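Local coordinates for protein putative phosphosugar isomerases (PDB 3FKJ) that probably binds phosphorylated sugars or related carbohydrate derivatives through its SIS domains and may isomerise them, although its substrate is not established, at residues 214-219 and 228-233; 249-254 and 281-286; 264-269 and 275-280. All coordinates share one frame; numbering follows the deposited sequence.

Interaction 1: 214-219 and 228-233; sequences VYMMGS and QESICI
The first crossover of a four-stranded parallel sheet, the beta-alpha-beta unit of strand 213-218, helix 223-238 and strand 241-246, is packed here by M216 of the strand against E229 and S230 of the helix. M216, a selenomethionine, points toward the helix, and its CA lies 6.0 Å from the CA of S230. The long unbranched chain suits the place because it can fold to fill the layer between sheet and helix. Bends at chi2 (-51°) and chi3 (-52°) fold SE and CE over the side chain of E229, which the selenomethionine crosses at a slant. CG of M216 rests on CB of S230 at 3.7 Å; a small serine lets the helix come close to the sheet at this point. The OG of S230 turns to the hydroxyl of S242 on the neighbouring strand 241-246, which gives this buried polar atom a partner and ties the helix to the strand that follows it. E229 meets M216 with CB and CG. Its OE1 accepts from the amide of N325 on helix 313-331, while L321 of that helix packs on its side chain. I265 of the adjacent strand 263-268 also packs on M216. Two atoms of the selenomethionine meet the glutamate: SE approaches CG of E229 at 3.5 Å, and CE lies 3.6 Å from the same carbon.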
loop_
_atom_site.group_PDB
_atom_site.type_symbol
_atom_site.label_atom_id
_atom_site.label_comp_id
_atom_site.label_asym_id
_atom_site.label_seq_id
_atom_site.Cartn_x
_atom_site.Cartn_y
_atom_site.Cartn_z
ATOM N N VAL A 214 -9.608 -4.830 -15.772
ATOM C CA VAL A 214 -8.198 -4.687 -16.127
ATOM C C VAL A 214 -7.335 -4.732 -14.849
ATOM O O VAL A 214 -7.625 -4.012 -13.877
ATOM C CB VAL A 214 -7.959 -3.371 -16.917
ATOM C CG1 VAL A 214 -6.443 -3.117 -17.117
ATOM C CG2 VAL A 214 -8.701 -3.415 -18.245
ATOM N N TYR A 215 -6.274 -5.533 -14.865
ATOM C CA TYR A 215 -5.305 -5.541 -13.746
ATOM C C TYR A 215 -4.033 -4.698 -14.082
ATOM O O TYR A 215 -3.409 -4.909 -15.113
ATOM C CB TYR A 215 -4.953 -6.977 -13.308
ATOM C CG TYR A 215 -6.137 -7.727 -12.730
ATOM C CD1 TYR A 215 -6.591 -7.456 -11.427
ATOM C CD2 TYR A 215 -6.842 -8.666 -13.492
ATOM C CE1 TYR A 215 -7.686 -8.106 -10.898
ATOM C CE2 TYR A 215 -7.943 -9.336 -12.973
ATOM C CZ TYR A 215 -8.365 -9.047 -11.657
ATOM O OH TYR A 215 -9.438 -9.682 -11.097
HETATM N N MSE A 216 -3.750 -3.703 -13.225
HETATM C CA MSE A 216 -2.518 -2.905 -13.259
HETATM C C MSE A 216 -1.420 -3.574 -12.457
HETATM O O MSE A 216 -1.662 -4.145 -11.355
HETATM C CB MSE A 216 -2.743 -1.520 -12.676
HETATM C CG MSE A 216 -3.757 -0.665 -13.432
HETATM SE SE MSE A 216 -3.461 -0.519 -15.328
HETATM C CE MSE A 216 -1.513 0.060 -15.170
HETATM N N MSE A 217 -0.215 -3.525 -12.997
HETATM C CA MSE A 217 0.928 -4.167 -12.352
HETATM C C MSE A 217 2.208 -3.348 -12.535
HETATM O O MSE A 217 2.392 -2.638 -13.528
HETATM C CB MSE A 217 1.087 -5.608 -12.898
HETATM C CG MSE A 217 2.125 -6.471 -12.184
HETATM SE SE MSE A 217 2.214 -8.319 -12.883
HETATM C CE MSE A 217 0.371 -8.715 -12.859
ATOM N N GLY A 218 3.077 -3.473 -11.546
ATOM C CA GLY A 218 4.320 -2.781 -11.472
ATOM C C GLY A 218 4.995 -3.155 -10.176
ATOM O O GLY A 218 4.414 -3.824 -9.310
ATOM N N SER A 219 6.239 -2.723 -10.052
ATOM C CA SER A 219 7.026 -2.960 -8.854
ATOM C C SER A 219 7.927 -1.797 -8.619
ATOM O O SER A 219 8.065 -0.938 -9.477
ATOM C CB SER A 219 7.886 -4.228 -9.017
ATOM O OG SER A 219 8.859 -4.053 -10.042
ATOM N N GLN A 228 -2.202 4.217 -9.185
ATOM C CA GLN A 228 -2.867 5.390 -9.635
ATOM C C GLN A 228 -3.688 5.133 -10.903
ATOM O O GLN A 228 -4.838 5.535 -10.984
ATOM C CB GLN A 228 -1.842 6.487 -9.882
ATOM C CG GLN A 228 -2.407 7.855 -10.288
ATOM C CD GLN A 228 -1.328 8.879 -10.350
ATOM O OE1 GLN A 228 -0.423 8.952 -9.460
ATOM N NE2 GLN A 228 -1.339 9.632 -11.422
ATOM N N GLU A 229 -3.091 4.490 -11.902
ATOM C CA GLU A 229 -3.829 4.176 -13.102
ATOM C C GLU A 229 -5.081 3.408 -12.770
ATOM O O GLU A 229 -6.151 3.639 -13.334
ATOM C CB GLU A 229 -2.964 3.387 -14.065
ATOM C CG GLU A 229 -3.636 2.998 -15.368
ATOM C CD GLU A 229 -3.779 4.160 -16.398
ATOM O OE1 GLU A 229 -3.331 5.307 -16.199
ATOM O OE2 GLU A 229 -4.375 3.880 -17.444
ATOM N N SER A 230 -4.939 2.443 -11.873
ATOM C CA SER A 230 -6.059 1.612 -11.454
ATOM C C SER A 230 -7.212 2.390 -10.837
ATOM O O SER A 230 -8.353 2.273 -11.288
ATOM C CB SER A 230 -5.558 0.560 -10.480
ATOM O OG SER A 230 -6.575 -0.351 -10.169
ATOM N N ILE A 231 -6.897 3.187 -9.814
ATOM C CA ILE A 231 -7.921 3.872 -9.012
ATOM C C ILE A 231 -8.356 5.219 -9.627
ATOM O O ILE A 231 -9.535 5.539 -9.607
ATOM C CB ILE A 231 -7.526 3.989 -7.480
ATOM C CG1 ILE A 231 -6.214 4.752 -7.257
ATOM C CG2 ILE A 231 -7.469 2.565 -6.812
ATOM C CD1 ILE A 231 -6.285 5.731 -6.041
ATOM N N CYS A 232 -7.427 5.954 -10.242
ATOM C CA CYS A 232 -7.720 7.291 -10.748
ATOM C C CYS A 232 -8.115 7.365 -12.201
ATOM O O CYS A 232 -8.613 8.392 -12.605
ATOM C CB CYS A 232 -6.515 8.226 -10.543
ATOM S SG CYS A 232 -6.155 8.468 -8.810
ATOM N N ILE A 233 -7.839 6.330 -12.987
ATOM C CA ILE A 233 -8.157 6.332 -14.423
ATOM C C ILE A 233 -9.178 5.238 -14.760
ATOM O O ILE A 233 -10.203 5.531 -15.340
ATOM C CB ILE A 233 -6.897 6.149 -15.344
ATOM C CG1 ILE A 233 -5.884 7.286 -15.129
ATOM C CG2 ILE A 233 -7.294 6.000 -16.867
ATOM C CD1 ILE A 233 -6.330 8.696 -15.585
#

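Interaction 2: 249-254 and 281-286; sequences EYFHGP and IRFIER
The loop residue F251 and the helical residue F283 face each other with their CA atoms 9.3 Å apart, a separation bridged here by aromatic side chains. F283 extends toward the loop with its ring anti to the backbone N (chi1 -179°), and the rings of Y250 and F251 come to meet it. F251 presents an edge to the face of F283 in an offset edge-to-face pair, with planes at 86° and ring centroids 5.5 Å apart. Its CE1 also reaches CB of F283 at 3.6 Å, close to the plane of the F251 ring. Together Y250, F251 and F283 form an aromatic cluster between the loop that follows strand 241-246 and the last turns of helix 274-286, in the second sheet domain of the chain. The Y250 and F283 rings meet obliquely: CD2 of F283 lies at the edge of the Y250 ring, near its plane, 3.4 Å from OH of Y250. Within the loop, CD2 of Y250 sits over the centre of the F251 ring, 3.6 Å above its plane, which supports one face of that ring. The tyrosine hydroxyl fits at this apolar boundary because T258 hydrogen-bonds to it. Y341 of the second subunit meets F283 edge-to-face, extending the cluster across the dimer interface. On the side of the sheet, CG1 of I284 approaches OH of Y250 at 3.6 Å.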
loop_
_atom_site.group_PDB
_atom_site.type_symbol
_atom_site.label_atom_id
_atom_site.label_comp_id
_atom_site.label_asym_id
_atom_site.label_seq_id
_atom_site.Cartn_x
_atom_site.Cartn_y
_atom_site.Cartn_z
ATOM N N GLU A 249 3.993 -9.623 -5.619
ATOM C CA GLU A 249 2.750 -10.188 -5.036
ATOM C C GLU A 249 1.908 -11.072 -5.966
ATOM O O GLU A 249 1.201 -11.974 -5.508
ATOM C CB GLU A 249 1.886 -9.036 -4.501
ATOM C CG GLU A 249 2.437 -8.403 -3.209
ATOM C CD GLU A 249 2.238 -9.327 -1.989
ATOM O OE1 GLU A 249 1.064 -9.479 -1.580
ATOM O OE2 GLU A 249 3.235 -9.877 -1.433
ATOM N N TYR A 250 1.981 -10.815 -7.269
ATOM C CA TYR A 250 1.235 -11.577 -8.272
ATOM C C TYR A 250 1.257 -13.101 -8.065
ATOM O O TYR A 250 0.226 -13.786 -8.163
ATOM C CB TYR A 250 1.843 -11.264 -9.626
ATOM C CG TYR A 250 1.178 -11.932 -10.840
ATOM C CD1 TYR A 250 -0.141 -11.645 -11.184
ATOM C CD2 TYR A 250 1.892 -12.783 -11.647
ATOM C CE1 TYR A 250 -0.729 -12.214 -12.299
ATOM C CE2 TYR A 250 1.315 -13.377 -12.785
ATOM C CZ TYR A 250 0.002 -13.089 -13.106
ATOM O OH TYR A 250 -0.590 -13.640 -14.221
ATOM N N PHE A 251 2.448 -13.632 -7.805
ATOM C CA PHE A 251 2.645 -15.087 -7.730
ATOM C C PHE A 251 2.253 -15.701 -6.378
ATOM O O PHE A 251 2.492 -16.873 -6.160
ATOM C CB PHE A 251 4.098 -15.426 -8.053
ATOM C CG PHE A 251 4.460 -15.159 -9.482
ATOM C CD1 PHE A 251 3.962 -15.957 -10.473
ATOM C CD2 PHE A 251 5.241 -14.065 -9.828
ATOM C CE1 PHE A 251 4.266 -15.694 -11.790
ATOM C CE2 PHE A 251 5.550 -13.807 -11.150
ATOM C CZ PHE A 251 5.057 -14.606 -12.122
ATOM N N HIS A 252 1.623 -14.909 -5.502
ATOM C CA HIS A 252 1.222 -15.370 -4.147
ATOM C C HIS A 252 -0.283 -15.205 -3.876
ATOM O O HIS A 252 -0.727 -15.077 -2.740
ATOM C CB HIS A 252 2.126 -14.683 -3.129
ATOM C CG HIS A 252 3.556 -15.038 -3.346
ATOM N ND1 HIS A 252 4.052 -16.300 -3.057
ATOM C CD2 HIS A 252 4.564 -14.358 -3.941
ATOM C CE1 HIS A 252 5.321 -16.357 -3.420
ATOM N NE2 HIS A 252 5.657 -15.192 -3.957
ATOM N N GLY A 253 -1.063 -15.289 -4.947
ATOM C CA GLY A 253 -2.499 -15.384 -4.860
ATOM C C GLY A 253 -3.141 -14.907 -6.147
ATOM O O GLY A 253 -3.800 -15.676 -6.847
ATOM N N PRO A 254 -2.954 -13.626 -6.465
ATOM C CA PRO A 254 -3.580 -13.017 -7.624
ATOM C C PRO A 254 -3.489 -13.762 -8.943
ATOM O O PRO A 254 -4.474 -13.827 -9.670
ATOM C CB PRO A 254 -2.871 -11.668 -7.704
ATOM C CG PRO A 254 -2.586 -11.353 -6.275
ATOM C CD PRO A 254 -2.155 -12.645 -5.704
ATOM N N ILE A 281 5.975 -11.243 -16.722
ATOM C CA ILE A 281 5.797 -11.216 -18.165
ATOM C C ILE A 281 5.841 -12.640 -18.726
ATOM O O ILE A 281 4.952 -13.035 -19.449
ATOM C CB ILE A 281 6.877 -10.343 -18.858
ATOM C CG1 ILE A 281 6.731 -8.875 -18.450
ATOM C CG2 ILE A 281 6.813 -10.448 -20.388
ATOM C CD1 ILE A 281 8.015 -8.072 -18.739
ATOM N N ARG A 282 6.858 -13.407 -18.355
ATOM C CA ARG A 282 6.991 -14.781 -18.797
ATOM C C ARG A 282 5.756 -15.598 -18.475
ATOM O O ARG A 282 5.275 -16.353 -19.321
ATOM C CB ARG A 282 8.225 -15.442 -18.176
ATOM C CG ARG A 282 9.540 -14.797 -18.607
ATOM C CD ARG A 282 10.747 -15.653 -18.233
ATOM N NE ARG A 282 10.855 -15.864 -16.780
ATOM C CZ ARG A 282 11.554 -15.104 -15.935
ATOM N NH1 ARG A 282 12.249 -14.054 -16.368
ATOM N NH2 ARG A 282 11.571 -15.406 -14.640
ATOM N N PHE A 283 5.248 -15.448 -17.257
ATOM C CA PHE A 283 4.086 -16.201 -16.822
ATOM C C PHE A 283 2.804 -15.746 -17.551
ATOM O O PHE A 283 2.053 -16.583 -18.073
ATOM C CB PHE A 283 3.881 -16.075 -15.307
ATOM C CG PHE A 283 2.696 -16.860 -14.806
ATOM C CD1 PHE A 283 2.862 -18.144 -14.303
ATOM C CD2 PHE A 283 1.411 -16.336 -14.879
ATOM C CE1 PHE A 283 1.776 -18.876 -13.866
ATOM C CE2 PHE A 283 0.326 -17.076 -14.445
ATOM C CZ PHE A 283 0.509 -18.315 -13.913
ATOM N N ILE A 284 2.543 -14.440 -17.558
ATOM C CA ILE A 284 1.362 -13.890 -18.261
ATOM C C ILE A 284 1.338 -14.325 -19.749
ATOM O O ILE A 284 0.281 -14.621 -20.295
ATOM C CB ILE A 284 1.289 -12.349 -18.184
ATOM C CG1 ILE A 284 1.228 -11.838 -16.723
ATOM C CG2 ILE A 284 0.074 -11.832 -18.943
ATOM C CD1 ILE A 284 1.592 -10.388 -16.607
ATOM N N GLU A 285 2.500 -14.359 -20.390
ATOM C CA GLU A 285 2.590 -14.798 -21.789
ATOM C C GLU A 285 2.452 -16.309 -21.936
ATOM O O GLU A 285 1.844 -16.781 -22.895
ATOM C CB GLU A 285 3.888 -14.297 -22.423
ATOM C CG GLU A 285 3.898 -12.776 -22.529
ATOM C CD GLU A 285 5.116 -12.194 -23.241
ATOM O OE1 GLU A 285 6.117 -12.931 -23.471
ATOM O OE2 GLU A 285 5.061 -10.975 -23.556
ATOM N N ARG A 286 2.999 -17.067 -20.987
ATOM C CA ARG A 286 2.864 -18.527 -20.994
ATOM C C ARG A 286 1.394 -18.913 -20.869
ATOM O O ARG A 286 0.984 -19.953 -21.370
ATOM C CB ARG A 286 3.684 -19.179 -19.857
ATOM C CG ARG A 286 3.732 -20.722 -19.887
ATOM C CD ARG A 286 4.532 -21.377 -18.717
ATOM N NE ARG A 286 5.825 -20.728 -18.441
ATOM C CZ ARG A 286 6.221 -20.221 -17.261
ATOM N NH1 ARG A 286 5.454 -20.285 -16.168
ATOM N NH2 ARG A 286 7.418 -19.646 -17.160
#

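Interaction 3: 264-269 and 275-280; sequences FILLQS and PLDDRA
With CG of Q268 anti to the backbone N (chi1 -176°) and the chain extended beyond it, the amide spans the gap to D278, whose carboxylate branches from the facing helix. D277, one residue earlier, has CG anti to its carbonyl carbon, which carries its carboxylate to the end of the strand. There the backbone N of S269 donates to OD2 of D277 at 3.0 Å, nearly along the C-O axis of the acceptor and with an N-H...O angle of 159°. A short aspartate suits this position: it brings a buried acceptor to the backbone N-H of S269, just past the end of the strand. A bound water is hydrogen-bonded to the same OD2, to the carbonyl O of L267 and to OG of S269. OD1 of D277 is held by the hydroxyls of S247 and S219, so both carboxylate oxygens are engaged, probably fixing the rotation of the group. S269 OG is also bonded to S222. The hydrogen bond from the side-chain amide of Q268 is more bent: NE2 of Q268 reaches OD1 of D278 at 2.8 Å. The acceptor lies near the amide plane, but the donor meets the carboxylate from above its plane. Further back along the strand, the methyl CD2 of L266 lies 3.7 Å from the carbonyl O of D277. Strand 263-268 and helix 274-286 begin a beta-alpha-beta crossover that ends in strand 290-295; their short segments run nearly antiparallel (153°), with axes 9.0 Å apart. The surroundings of L266 are apolar: L291 and L293 of strand 290-295 pack on it, M217 of strand 213-218 does so too, and I281, the next residue of the helix, covers both L266 and Q268.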
loop_
_atom_site.group_PDB
_atom_site.type_symbol
_atom_site.label_atom_id
_atom_site.label_comp_id
_atom_site.label_asym_id
_atom_site.label_seq_id
_atom_site.Cartn_x
_atom_site.Cartn_y
_atom_site.Cartn_z
ATOM N N PHE A 264 -3.968 -7.497 -18.374
ATOM C CA PHE A 264 -2.962 -6.905 -17.500
ATOM C C PHE A 264 -2.231 -5.788 -18.248
ATOM O O PHE A 264 -1.777 -5.979 -19.370
ATOM C CB PHE A 264 -1.902 -7.944 -17.110
ATOM C CG PHE A 264 -2.440 -9.121 -16.358
ATOM C CD1 PHE A 264 -2.501 -9.100 -14.973
ATOM C CD2 PHE A 264 -2.844 -10.268 -17.026
ATOM C CE1 PHE A 264 -2.990 -10.192 -14.259
ATOM C CE2 PHE A 264 -3.322 -11.361 -16.328
ATOM C CZ PHE A 264 -3.411 -11.304 -14.914
ATOM N N ILE A 265 -2.097 -4.641 -17.604
ATOM C CA ILE A 265 -1.192 -3.606 -18.042
ATOM C C ILE A 265 -0.041 -3.583 -17.006
ATOM O O ILE A 265 -0.265 -3.275 -15.816
ATOM C CB ILE A 265 -1.886 -2.202 -18.136
ATOM C CG1 ILE A 265 -3.156 -2.320 -19.004
ATOM C CG2 ILE A 265 -0.859 -1.146 -18.673
ATOM C CD1 ILE A 265 -4.209 -1.238 -18.816
ATOM N N LEU A 266 1.155 -3.953 -17.477
ATOM C CA LEU A 266 2.380 -3.971 -16.680
ATOM C C LEU A 266 3.182 -2.731 -17.000
ATOM O O LEU A 266 3.520 -2.477 -18.145
ATOM C CB LEU A 266 3.223 -5.225 -16.928
ATOM C CG LEU A 266 4.603 -5.363 -16.237
ATOM C CD1 LEU A 266 4.433 -5.472 -14.742
ATOM C CD2 LEU A 266 5.339 -6.575 -16.745
ATOM N N LEU A 267 3.442 -1.944 -15.966
ATOM C CA LEU A 267 4.342 -0.802 -16.037
ATOM C C LEU A 267 5.683 -1.262 -15.543
ATOM O O LEU A 267 5.938 -1.225 -14.356
ATOM C CB LEU A 267 3.831 0.342 -15.172
ATOM C CG LEU A 267 2.382 0.788 -15.438
ATOM C CD1 LEU A 267 2.142 1.977 -14.611
ATOM C CD2 LEU A 267 2.124 1.086 -16.910
ATOM N N GLN A 268 6.504 -1.724 -16.483
ATOM C CA GLN A 268 7.820 -2.302 -16.207
ATOM C C GLN A 268 8.869 -1.202 -15.937
ATOM O O GLN A 268 8.881 -0.144 -16.587
ATOM C CB GLN A 268 8.279 -3.201 -17.378
ATOM C CG GLN A 268 9.594 -3.924 -17.136
ATOM C CD GLN A 268 9.916 -4.980 -18.176
ATOM O OE1 GLN A 268 9.437 -4.915 -19.310
ATOM N NE2 GLN A 268 10.740 -5.964 -17.792
ATOM N N SER A 269 9.730 -1.492 -14.965
ATOM C CA SER A 269 10.743 -0.565 -14.502
ATOM C C SER A 269 12.128 -0.950 -15.006
ATOM O O SER A 269 12.396 -2.128 -15.353
ATOM C CB SER A 269 10.814 -0.568 -12.962
ATOM O OG SER A 269 9.603 -0.175 -12.361
ATOM N N PRO A 275 13.656 -7.632 -12.629
ATOM C CA PRO A 275 13.436 -9.089 -12.653
ATOM C C PRO A 275 12.090 -9.560 -12.081
ATOM O O PRO A 275 11.582 -10.610 -12.486
ATOM C CB PRO A 275 14.611 -9.625 -11.808
ATOM C CG PRO A 275 15.672 -8.558 -11.961
ATOM C CD PRO A 275 14.897 -7.288 -11.899
ATOM N N LEU A 276 11.529 -8.785 -11.149
ATOM C CA LEU A 276 10.178 -9.044 -10.662
ATOM C C LEU A 276 9.186 -8.956 -11.802
ATOM O O LEU A 276 8.336 -9.852 -11.970
ATOM C CB LEU A 276 9.780 -8.091 -9.533
ATOM C CG LEU A 276 10.271 -8.456 -8.147
ATOM C CD1 LEU A 276 11.785 -8.300 -8.054
ATOM C CD2 LEU A 276 9.549 -7.583 -7.087
ATOM N N ASP A 277 9.358 -7.909 -12.612
ATOM C CA ASP A 277 8.497 -7.626 -13.755
ATOM C C ASP A 277 8.667 -8.682 -14.863
ATOM O O ASP A 277 7.681 -9.165 -15.437
ATOM C CB ASP A 277 8.772 -6.192 -14.290
ATOM C CG ASP A 277 8.482 -5.098 -13.264
ATOM O OD1 ASP A 277 7.843 -5.380 -12.210
ATOM O OD2 ASP A 277 8.903 -3.961 -13.537
ATOM N N ASP A 278 9.915 -9.051 -15.159
ATOM C CA ASP A 278 10.205 -10.069 -16.183
ATOM C C ASP A 278 9.636 -11.439 -15.815
ATOM O O ASP A 278 9.182 -12.198 -16.689
ATOM C CB ASP A 278 11.713 -10.192 -16.422
ATOM C CG ASP A 278 12.265 -9.095 -17.330
ATOM O OD1 ASP A 278 11.527 -8.598 -18.195
ATOM O OD2 ASP A 278 13.462 -8.753 -17.194
ATOM N N ARG A 279 9.670 -11.753 -14.526
ATOM C CA ARG A 279 9.043 -12.981 -14.023
ATOM C C ARG A 279 7.526 -13.045 -14.325
ATOM O O ARG A 279 6.997 -14.094 -14.741
ATOM C CB ARG A 279 9.303 -13.130 -12.522
ATOM C CG ARG A 279 8.966 -14.490 -11.999
ATOM C CD ARG A 279 8.888 -14.479 -10.527
ATOM N NE ARG A 279 8.522 -15.788 -10.016
ATOM C CZ ARG A 279 8.325 -16.063 -8.729
ATOM N NH1 ARG A 279 8.495 -15.152 -7.803
ATOM N NH2 ARG A 279 7.991 -17.286 -8.359
ATOM N N ALA A 280 6.858 -11.911 -14.122
ATOM C CA ALA A 280 5.435 -11.772 -14.399
ATOM C C ALA A 280 5.141 -11.875 -15.901
ATOM O O ALA A 280 4.173 -12.513 -16.295
ATOM C CB ALA A 280 4.897 -10.446 -13.831
HETATM O O HOH W 1 7.637 -2.047 -12.539
#

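In the fold
All three interactions are largely buried and belong to the four-stranded parallel sheet and its surrounding elements. Interactions 1 and 3 pack helices on opposite faces of the sheet, against the neighbouring strands 213-218 and 263-268. Interactions 2 and 3 share helix 274-286. Interaction 1 lies nearest the chain centre, about 12 Å from it, against about 17 Å for interaction 3 and about 24 Å for interaction 2; all three touch the second subunit. Their chemistry differs: a flexible selenomethionine fills the first, carboxylates and a water bind the strand end in the third, and aromatic rings join loop and helix in the second. M217 O lies 2.7 Å from L267 N, probably hydrogen-bonding interaction 1 to interaction 3.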